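Local coordinates for penicillin binding protein 2X (Streptococcus thermophilus, PDB 5U47), which probably acts as a membrane-bound transpeptidase that cross-links peptidoglycan strands during septal cell-wall synthesis and is inactivated by beta-lactams, at residues 509-514 with 546-551; 289-294 with 525-530; 239-244 with 555-560. The protein carries 1 engineered substitution. All coordinates share one frame; numbering follows the deposited sequence. Where two conformers were deposited one is given.

Contact 1: residues 509-514 with 546-551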
loop_
_atom_site.group_PDB
_atom_site.type_symbol
_atom_site.label_atom_id
_atom_site.label_comp_id
_atom_site.label_asym_id
_atom_site.label_seq_id
_atom_site.Cartn_x
_atom_site.Cartn_y
_atom_site.Cartn_z
ATOM N N ALA A 509 10.096 12.882 -17.058
ATOM C CA ALA A 509 9.463 11.973 -17.973
ATOM C C ALA A 509 8.469 12.762 -18.785
ATOM O O ALA A 509 7.755 13.649 -18.271
ATOM C CB ALA A 509 8.783 10.821 -17.235
ATOM N N GLN A 510 8.436 12.415 -20.059
ATOM C CA GLN A 510 7.516 13.005 -20.987
ATOM C C GLN A 510 6.152 12.393 -20.624
ATOM O O GLN A 510 6.078 11.210 -20.244
ATOM C CB GLN A 510 7.935 12.614 -22.414
ATOM C CG GLN A 510 7.938 13.753 -23.402
ATOM C CD GLN A 510 9.102 14.705 -23.187
ATOM O OE1 GLN A 510 10.001 14.444 -22.376
ATOM N NE2 GLN A 510 9.102 15.816 -23.931
ATOM N N VAL A 511 5.093 13.189 -20.689
ATOM C CA VAL A 511 3.755 12.709 -20.362
ATOM C C VAL A 511 2.897 12.602 -21.623
ATOM O O VAL A 511 2.893 13.532 -22.428
ATOM C CB VAL A 511 3.050 13.625 -19.346
ATOM C CG1 VAL A 511 1.617 13.156 -19.095
ATOM C CG2 VAL A 511 3.829 13.652 -18.038
ATOM N N PRO A 512 2.183 11.464 -21.803
ATOM C CA PRO A 512 1.299 11.315 -22.961
ATOM C C PRO A 512 0.055 12.186 -22.869
ATOM O O PRO A 512 -0.448 12.439 -21.772
ATOM C CB PRO A 512 0.890 9.835 -22.913
ATOM C CG PRO A 512 1.938 9.171 -22.110
ATOM C CD PRO A 512 2.319 10.184 -21.075
ATOM N N ASP A 513 -0.427 12.620 -24.026
ATOM C CA ASP A 513 -1.609 13.460 -24.140
ATOM C C ASP A 513 -2.721 12.550 -24.664
ATOM O O ASP A 513 -2.487 11.746 -25.571
ATOM C CB ASP A 513 -1.319 14.607 -25.124
ATOM C CG ASP A 513 -2.288 15.783 -24.992
ATOM O OD1 ASP A 513 -3.365 15.641 -24.371
ATOM O OD2 ASP A 513 -1.955 16.867 -25.519
ATOM N N GLU A 514 -3.918 12.666 -24.093
ATOM C CA GLU A 514 -5.048 11.820 -24.508
ATOM C C GLU A 514 -5.584 12.204 -25.887
ATOM O O GLU A 514 -5.945 11.335 -26.686
ATOM C CB GLU A 514 -6.178 11.884 -23.472
ATOM C CG GLU A 514 -5.751 11.550 -22.045
ATOM C CD GLU A 514 -5.146 10.161 -21.893
ATOM O OE1 GLU A 514 -5.352 9.293 -22.772
ATOM O OE2 GLU A 514 -4.465 9.935 -20.872
ATOM N N THR A 546 7.405 11.922 -6.548
ATOM C CA THR A 546 6.985 12.276 -7.893
ATOM C C THR A 546 6.024 13.469 -7.832
ATOM O O THR A 546 5.341 13.663 -6.845
ATOM C CB THR A 546 6.241 11.125 -8.626
ATOM O OG1 THR A 546 4.897 10.998 -8.123
ATOM C CG2 THR A 546 6.984 9.772 -8.491
ATOM N N VAL A 547 6.022 14.268 -8.889
ATOM C CA VAL A 547 5.106 15.378 -9.069
ATOM C C VAL A 547 4.846 15.482 -10.577
ATOM O O VAL A 547 5.793 15.499 -11.387
ATOM C CB VAL A 547 5.627 16.721 -8.483
ATOM C CG1 VAL A 547 6.947 17.128 -9.096
ATOM C CG2 VAL A 547 4.590 17.825 -8.674
ATOM N N GLN A 548 3.567 15.508 -10.949
ATOM C CA GLN A 548 3.170 15.597 -12.331
ATOM C C GLN A 548 2.743 17.023 -12.679
ATOM O O GLN A 548 1.960 17.654 -11.956
ATOM C CB GLN A 548 2.041 14.605 -12.646
ATOM C CG GLN A 548 1.634 14.595 -14.117
ATOM C CD GLN A 548 0.633 13.515 -14.489
ATOM O OE1 GLN A 548 0.402 12.587 -13.741
ATOM N NE2 GLN A 548 0.029 13.649 -15.671
ATOM N N GLU A 549 3.280 17.503 -13.801
ATOM C CA GLU A 549 2.974 18.813 -14.367
ATOM C C GLU A 549 3.010 19.969 -13.370
ATOM O O GLU A 549 2.015 20.659 -13.167
ATOM C CB GLU A 549 1.638 18.756 -15.103
ATOM C CG GLU A 549 1.642 17.763 -16.253
ATOM C CD GLU A 549 0.263 17.511 -16.836
ATOM O OE1 GLU A 549 -0.459 18.486 -17.102
ATOM O OE2 GLU A 549 -0.089 16.327 -17.051
ATOM N N PRO A 550 4.173 20.181 -12.739
ATOM C CA PRO A 550 4.324 21.306 -11.842
ATOM C C PRO A 550 4.253 22.632 -12.621
ATOM O O PRO A 550 4.911 22.756 -13.653
ATOM C CB PRO A 550 5.723 21.107 -11.266
ATOM C CG PRO A 550 6.462 20.351 -12.316
ATOM C CD PRO A 550 5.437 19.435 -12.913
ATOM N N LYS A 551 3.424 23.576 -12.163
ATOM C CA LYS A 551 3.349 24.907 -12.787
ATOM C C LYS A 551 4.695 25.604 -12.698
ATOM O O LYS A 551 5.108 26.272 -13.642
ATOM C CB LYS A 551 2.326 25.827 -12.106
ATOM C CG LYS A 551 0.950 25.909 -12.744
ATOM C CD LYS A 551 0.151 24.642 -12.605
ATOM C CE LYS A 551 -1.234 24.818 -13.207
ATOM N NZ LYS A 551 -2.009 23.544 -13.193
#

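Contact 2: residues 289-294 with 525-530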
loop_
_atom_site.group_PDB
_atom_site.type_symbol
_atom_site.label_atom_id
_atom_site.label_comp_id
_atom_site.label_asym_id
_atom_site.label_seq_id
_atom_site.Cartn_x
_atom_site.Cartn_y
_atom_site.Cartn_z
ATOM N N ALA A 289 -2.198 3.883 -10.393
ATOM C CA ALA A 289 -1.708 4.737 -11.480
ATOM C C ALA A 289 -0.565 4.078 -12.274
ATOM O O ALA A 289 0.361 3.546 -11.681
ATOM C CB ALA A 289 -1.213 6.071 -10.920
ATOM N N GLN A 290 -0.671 4.086 -13.601
ATOM C CA GLN A 290 0.390 3.586 -14.485
ATOM C C GLN A 290 1.008 4.791 -15.168
ATOM O O GLN A 290 0.287 5.648 -15.651
ATOM C CB GLN A 290 -0.149 2.637 -15.550
ATOM C CG GLN A 290 -0.633 1.329 -14.961
ATOM C CD GLN A 290 -1.081 0.334 -16.001
ATOM O OE1 GLN A 290 -1.094 -0.865 -15.745
ATOM N NE2 GLN A 290 -1.459 0.820 -17.177
ATOM N N TYR A 291 2.328 4.858 -15.225
ATOM C CA TYR A 291 2.969 6.011 -15.844
ATOM C C TYR A 291 4.349 5.653 -16.387
ATOM O O TYR A 291 4.935 4.634 -16.012
ATOM C CB TYR A 291 3.059 7.147 -14.794
ATOM C CG TYR A 291 3.904 6.806 -13.550
ATOM C CD1 TYR A 291 3.364 6.098 -12.462
ATOM C CD2 TYR A 291 5.225 7.200 -13.470
ATOM C CE1 TYR A 291 4.135 5.785 -11.358
ATOM C CE2 TYR A 291 6.011 6.914 -12.352
ATOM C CZ TYR A 291 5.470 6.200 -11.304
ATOM O OH TYR A 291 6.263 5.910 -10.217
ATOM N N GLU A 292 4.859 6.482 -17.275
ATOM C CA GLU A 292 6.207 6.304 -17.785
ATOM C C GLU A 292 7.084 6.957 -16.717
ATOM O O GLU A 292 6.944 8.147 -16.470
ATOM C CB GLU A 292 6.359 6.930 -19.178
ATOM C CG GLU A 292 5.412 6.285 -20.198
ATOM C CD GLU A 292 5.643 6.718 -21.646
ATOM O OE1 GLU A 292 6.767 7.079 -22.037
ATOM O OE2 GLU A 292 4.674 6.673 -22.407
ATOM N N PRO A 293 7.982 6.184 -16.084
ATOM C CA PRO A 293 8.735 6.733 -14.948
ATOM C C PRO A 293 9.849 7.688 -15.263
ATOM O O PRO A 293 10.254 8.433 -14.361
ATOM C CB PRO A 293 9.333 5.489 -14.293
ATOM C CG PRO A 293 9.569 4.592 -15.453
ATOM C CD PRO A 293 8.412 4.813 -16.397
ATOM N N GLY A 294 10.359 7.680 -16.503
ATOM C CA GLY A 294 11.452 8.575 -16.841
ATOM C C GLY A 294 12.777 8.102 -16.244
ATOM O O GLY A 294 12.939 6.924 -15.882
ATOM N N GLU A 525 5.520 20.364 -18.520
ATOM C CA GLU A 525 4.408 19.429 -18.664
ATOM C C GLU A 525 5.065 18.032 -18.693
ATOM O O GLU A 525 5.078 17.306 -19.692
ATOM C CB GLU A 525 3.584 19.784 -19.904
ATOM C CG GLU A 525 2.078 19.639 -19.699
ATOM C CD GLU A 525 1.275 20.451 -20.701
ATOM O OE1 GLU A 525 0.228 21.009 -20.302
ATOM O OE2 GLU A 525 1.704 20.557 -21.877
ATOM N N THR A 526 5.622 17.697 -17.537
ATOM C CA THR A 526 6.393 16.489 -17.331
ATOM C C THR A 526 6.120 15.884 -15.979
ATOM O O THR A 526 5.483 16.508 -15.123
ATOM C CB THR A 526 7.905 16.839 -17.308
ATOM O OG1 THR A 526 8.127 17.910 -16.362
ATOM C CG2 THR A 526 8.402 17.255 -18.691
ATOM N N LEU A 527 6.595 14.658 -15.812
ATOM C CA LEU A 527 6.536 13.966 -14.556
ATOM C C LEU A 527 7.944 14.082 -14.021
ATOM O O LEU A 527 8.888 13.613 -14.668
ATOM C CB LEU A 527 6.186 12.496 -14.742
ATOM C CG LEU A 527 6.232 11.718 -13.426
ATOM C CD1 LEU A 527 5.098 12.122 -12.491
ATOM C CD2 LEU A 527 6.163 10.235 -13.697
ATOM N N ASN A 528 8.090 14.745 -12.876
ATOM C CA ASN A 528 9.391 14.909 -12.224
ATOM C C ASN A 528 9.500 14.010 -11.005
ATOM O O ASN A 528 8.546 13.885 -10.241
ATOM C CB ASN A 528 9.585 16.375 -11.823
ATOM C CG ASN A 528 9.597 17.312 -13.028
ATOM O OD1 ASN A 528 9.770 16.884 -14.155
ATOM N ND2 ASN A 528 9.444 18.587 -12.780
ATOM N N SER A 529 10.657 13.395 -10.810
ATOM C CA SER A 529 10.809 12.456 -9.711
ATOM C C SER A 529 12.217 12.339 -9.200
ATOM O O SER A 529 13.164 12.814 -9.826
ATOM C CB SER A 529 10.287 11.072 -10.128
ATOM O OG SER A 529 11.052 10.480 -11.171
ATOM N N VAL A 530 12.350 11.720 -8.032
ATOM C CA VAL A 530 13.659 11.465 -7.466
ATOM C C VAL A 530 13.614 10.236 -6.564
ATOM O O VAL A 530 12.590 9.970 -5.896
ATOM C CB VAL A 530 14.181 12.693 -6.660
ATOM C CG1 VAL A 530 13.349 12.968 -5.412
ATOM C CG2 VAL A 530 15.631 12.512 -6.270
HETATM O O HOH W 1 10.320 8.049 -11.689
HETATM O O HOH W 2 10.465 11.220 -13.591
#

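Contact 3: residues 239-244 with 555-560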
loop_
_atom_site.group_PDB
_atom_site.type_symbol
_atom_site.label_atom_id
_atom_site.label_comp_id
_atom_site.label_asym_id
_atom_site.label_seq_id
_atom_site.Cartn_x
_atom_site.Cartn_y
_atom_site.Cartn_z
ATOM N N GLU A 239 2.649 23.428 -2.475
ATOM C CA GLU A 239 2.542 24.888 -2.550
ATOM C C GLU A 239 3.623 25.425 -3.487
ATOM O O GLU A 239 3.362 26.294 -4.295
ATOM C CB GLU A 239 2.672 25.521 -1.175
ATOM C CG GLU A 239 1.505 25.191 -0.267
ATOM C CD GLU A 239 1.722 25.596 1.184
ATOM O OE1 GLU A 239 2.806 26.149 1.525
ATOM O OE2 GLU A 239 0.791 25.347 1.984
ATOM N N GLN A 240 4.824 24.875 -3.395
ATOM C CA GLN A 240 5.938 25.307 -4.254
ATOM C C GLN A 240 5.802 24.928 -5.726
ATOM O O GLN A 240 6.141 25.715 -6.606
ATOM C CB GLN A 240 7.238 24.680 -3.781
ATOM C CG GLN A 240 7.842 25.229 -2.508
ATOM C CD GLN A 240 9.173 24.548 -2.245
ATOM O OE1 GLN A 240 9.244 23.323 -2.171
ATOM N NE2 GLN A 240 10.236 25.332 -2.129
ATOM N N THR A 241 5.339 23.706 -5.986
ATOM C CA THR A 241 5.248 23.182 -7.360
ATOM C C THR A 241 3.924 23.459 -8.074
ATOM O O THR A 241 3.911 23.702 -9.287
ATOM C CB THR A 241 5.466 21.650 -7.388
ATOM O OG1 THR A 241 4.470 20.996 -6.591
ATOM C CG2 THR A 241 6.828 21.281 -6.861
ATOM N N LYS A 242 2.827 23.442 -7.316
ATOM C CA LYS A 242 1.463 23.543 -7.866
ATOM C C LYS A 242 1.243 22.484 -8.964
ATOM O O LYS A 242 0.709 22.780 -10.043
ATOM C CB LYS A 242 1.113 24.933 -8.419
ATOM C CG LYS A 242 1.178 26.101 -7.446
ATOM C CD LYS A 242 2.557 26.743 -7.421
ATOM C CE LYS A 242 2.490 28.076 -6.700
ATOM N NZ LYS A 242 3.841 28.674 -6.566
ATOM N N GLY A 243 1.693 21.259 -8.692
ATOM C CA GLY A 243 1.509 20.158 -9.623
ATOM C C GLY A 243 0.078 19.660 -9.544
ATOM O O GLY A 243 -0.625 19.911 -8.550
ATOM N N ILE A 244 -0.352 18.950 -10.586
ATOM C CA ILE A 244 -1.693 18.379 -10.616
ATOM C C ILE A 244 -1.794 17.175 -9.681
ATOM O O ILE A 244 -2.863 16.866 -9.197
ATOM C CB ILE A 244 -2.176 18.056 -12.043
ATOM C CG1 ILE A 244 -1.385 16.912 -12.678
ATOM C CG2 ILE A 244 -2.075 19.320 -12.907
ATOM C CD1 ILE A 244 -1.958 16.465 -14.013
ATOM N N ASN A 555 14.741 21.720 -9.615
ATOM C CA ASN A 555 15.164 20.524 -8.873
ATOM C C ASN A 555 15.373 20.773 -7.382
ATOM O O ASN A 555 15.208 19.865 -6.582
ATOM C CB ASN A 555 16.391 19.866 -9.508
ATOM C CG ASN A 555 16.039 19.044 -10.740
ATOM O OD1 ASN A 555 14.908 18.580 -10.891
ATOM N ND2 ASN A 555 17.015 18.832 -11.608
ATOM N N ASN A 556 15.699 22.012 -7.021
ATOM C CA ASN A 556 15.879 22.403 -5.630
ATOM C C ASN A 556 14.634 22.148 -4.787
ATOM O O ASN A 556 14.738 22.027 -3.558
ATOM C CB ASN A 556 16.240 23.894 -5.532
ATOM C CG ASN A 556 17.585 24.218 -6.170
ATOM O OD1 ASN A 556 18.406 23.332 -6.388
ATOM N ND2 ASN A 556 17.810 25.496 -6.480
ATOM N N PHE A 557 13.464 22.074 -5.425
ATOM C CA PHE A 557 12.238 21.825 -4.670
ATOM C C PHE A 557 12.227 20.469 -3.993
ATOM O O PHE A 557 11.527 20.306 -2.999
ATOM C CB PHE A 557 10.961 21.962 -5.507
ATOM C CG PHE A 557 10.694 23.356 -6.030
ATOM C CD1 PHE A 557 11.092 24.486 -5.334
ATOM C CD2 PHE A 557 9.937 23.524 -7.182
ATOM C CE1 PHE A 557 10.815 25.755 -5.821
ATOM C CE2 PHE A 557 9.644 24.798 -7.666
ATOM C CZ PHE A 557 10.085 25.912 -6.986
ATOM N N PHE A 558 12.987 19.503 -4.512
ATOM C CA PHE A 558 13.031 18.189 -3.869
ATOM C C PHE A 558 13.578 18.257 -2.447
ATOM O O PHE A 558 13.245 17.408 -1.618
ATOM C CB PHE A 558 13.837 17.169 -4.676
ATOM C CG PHE A 558 13.146 16.663 -5.904
ATOM C CD1 PHE A 558 11.856 16.157 -5.836
ATOM C CD2 PHE A 558 13.817 16.612 -7.117
ATOM C CE1 PHE A 558 11.222 15.661 -6.966
ATOM C CE2 PHE A 558 13.198 16.095 -8.255
ATOM C CZ PHE A 558 11.898 15.621 -8.181
ATOM N N ALA A 559 14.401 19.264 -2.166
ATOM C CA ALA A 559 14.969 19.431 -0.829
ATOM C C ALA A 559 13.880 19.692 0.206
ATOM O O ALA A 559 14.054 19.387 1.374
ATOM C CB ALA A 559 15.974 20.546 -0.810
ATOM N N THR A 560 12.774 20.283 -0.236
ATOM C CA THR A 560 11.650 20.571 0.629
ATOM C C THR A 560 11.045 19.305 1.246
ATOM O O THR A 560 10.633 19.303 2.404
ATOM C CB THR A 560 10.547 21.324 -0.166
ATOM O OG1 THR A 560 11.098 22.534 -0.703
ATOM C CG2 THR A 560 9.353 21.657 0.715
#

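Contact 1: residues 509-514 with 546-551
Val511 and Gln548 are the nearest backbone neighbours, their CA atoms 8.6 Å apart; the 509-514 segment belongs to the edge strand 503-510 and what follows it, and strand 541-548 ends at Gln548. The two strands run parallel to each other but are not adjacent: strand 526-534 lies between them, antiparallel to both, so these segments meet through side chains alone. At Glu549, just past the strand, the chain takes a left-handed helical conformation. The ends of the Gln548 and Glu549 side chains both come close to Val511.

On the 509-514 side only Val511 takes part. Its CG1 lies opposite the backbone N (chi1 176°) and presents a methyl to two polar ends, 3.8 Å from Gln548 NE2 and 4.1 Å from Glu549 OE2, with the valine crossing both longer side chains at about a right angle. Those ends are bonded to each other: Gln548 NE2 donates to Glu549 OE2 over 3.0 Å, at 154°. The donor reaches the anti side of the carboxylate and sits somewhat out of its plane. Glu549 OE2 also takes a salt bridge from Lys520, and Gln548 OE1 is bonded by Asn245 ND2, so the amide is gripped at both its oxygen and its nitrogen and its rotation is fixed. The methyl of Val511 thus packs against a polar network near the surface. Such side-chain packing across the intervening strand belongs to one end of the five-stranded antiparallel sheet of the penicillin-binding transpeptidase fold, whose edge strand 503-510 carries a probable KSG motif.

Contact 2: residues 289-294 with 525-530
Beside the probable SxxK active-site motif, whose serine would be Ser295, Pro293 and Ser529 are joined through two waters. One water donates to both Pro293 O, at 2.7 Å, and Ser529 OG, at 2.6 Å. The second donates to Pro293 O and to Leu527 O, the latter at 3.1 Å, and itself accepts from Ser529 OG at 2.6 Å. The serine hydroxyl therefore receives one bond and gives another, while the proline carbonyl accepts two. With chi1 at 65°, Ser529 OG lies between its backbone N and carbonyl carbon and faces this water pair; the direct gap from Ser529 OG to Pro293 O is 3.9 Å. Leu527 meets the loop through its CD2 methyl, which lies 3.6 Å from Glu292 O and comes obliquely against the Tyr291 ring, although the closeness of that modelled ring approach is doubtful.

The polar ends of the loop turn to other partners. Tyr291 OH is bonded to Tyr544 OH of strand 541-548, and Glu292 OE1 to Gln410, Tyr519 and the backbone of Gly411. The 289-294 loop, leading into helix 297-308, is thus layered between helix 416-427, where Met419 touches Tyr291 and Pro293, and strand 526-534 of the central sheet.

Contact 3: residues 239-244 with 555-560
The Phe557 ring carries Gln240 CB over one face, 4.2 Å from its centroid and only 9° off the ring normal, a CH-pi contact. The amide of the same glutamine continues past the ring: its NE2 comes within 3.4 Å of Phe557 CD1, and the amide and ring planes stand 49° apart. Thr241 CG2 approaches the ring obliquely, 3.8 Å from Phe557 CD2. This is a packing contact of the transpeptidase fold, in which the end of helix 224-241, just ahead of the first strand of the central sheet, packs on the segment leading into helix 558-572, which follows the last.

Gln240 reaches both Phe557 and Thr560 because its side chain is extended. CG lies opposite the carbonyl carbon (chi1 -73°), which, with the extended chain beyond, carries the amide on to Thr560, three residues after Phe557 in the sequence. The side chains of Gln240 and Thr560 run alongside one another, head to tail, and the threonine methyl CG2 lies beside the amide oxygen.

Around the contact, Phe237, one turn back along helix 224-241, also touches Phe557, and Gln233 NE2 bonds the carbonyl of Thr560. Thr241 OG1 bonds to Phe237 O and receives a weak bond from Gly243 N; between them Lys242 turns to positive phi as the helix ends. Across the junction, Thr560 OG1 donates to Gln240 OE1, with a modelled length of 2.5 Å that is very short and therefore doubtful in its exact value.

Contacts 1 and 2 share the central sheet: the strand of 525-530 runs between the two strands joined by contact 1, pairing with strand 541-548 through Asn528 N to Val547 O and Glu549 N to Thr526 O, and with strand 503-510 on its other side. Contact 3 lies about 14 Å from each, centre to centre, where Phe558 packs on Ser529 and Val530 and Ile244 N bonds Gln548 O. Contact 2 is buried and combines packing of Leu527 with water-mediated bonds near the probable active site; contact 1, at the surface, sets a methyl against a charged network; contact 3, partly buried, combines an aromatic face with an amide-hydroxyl bond.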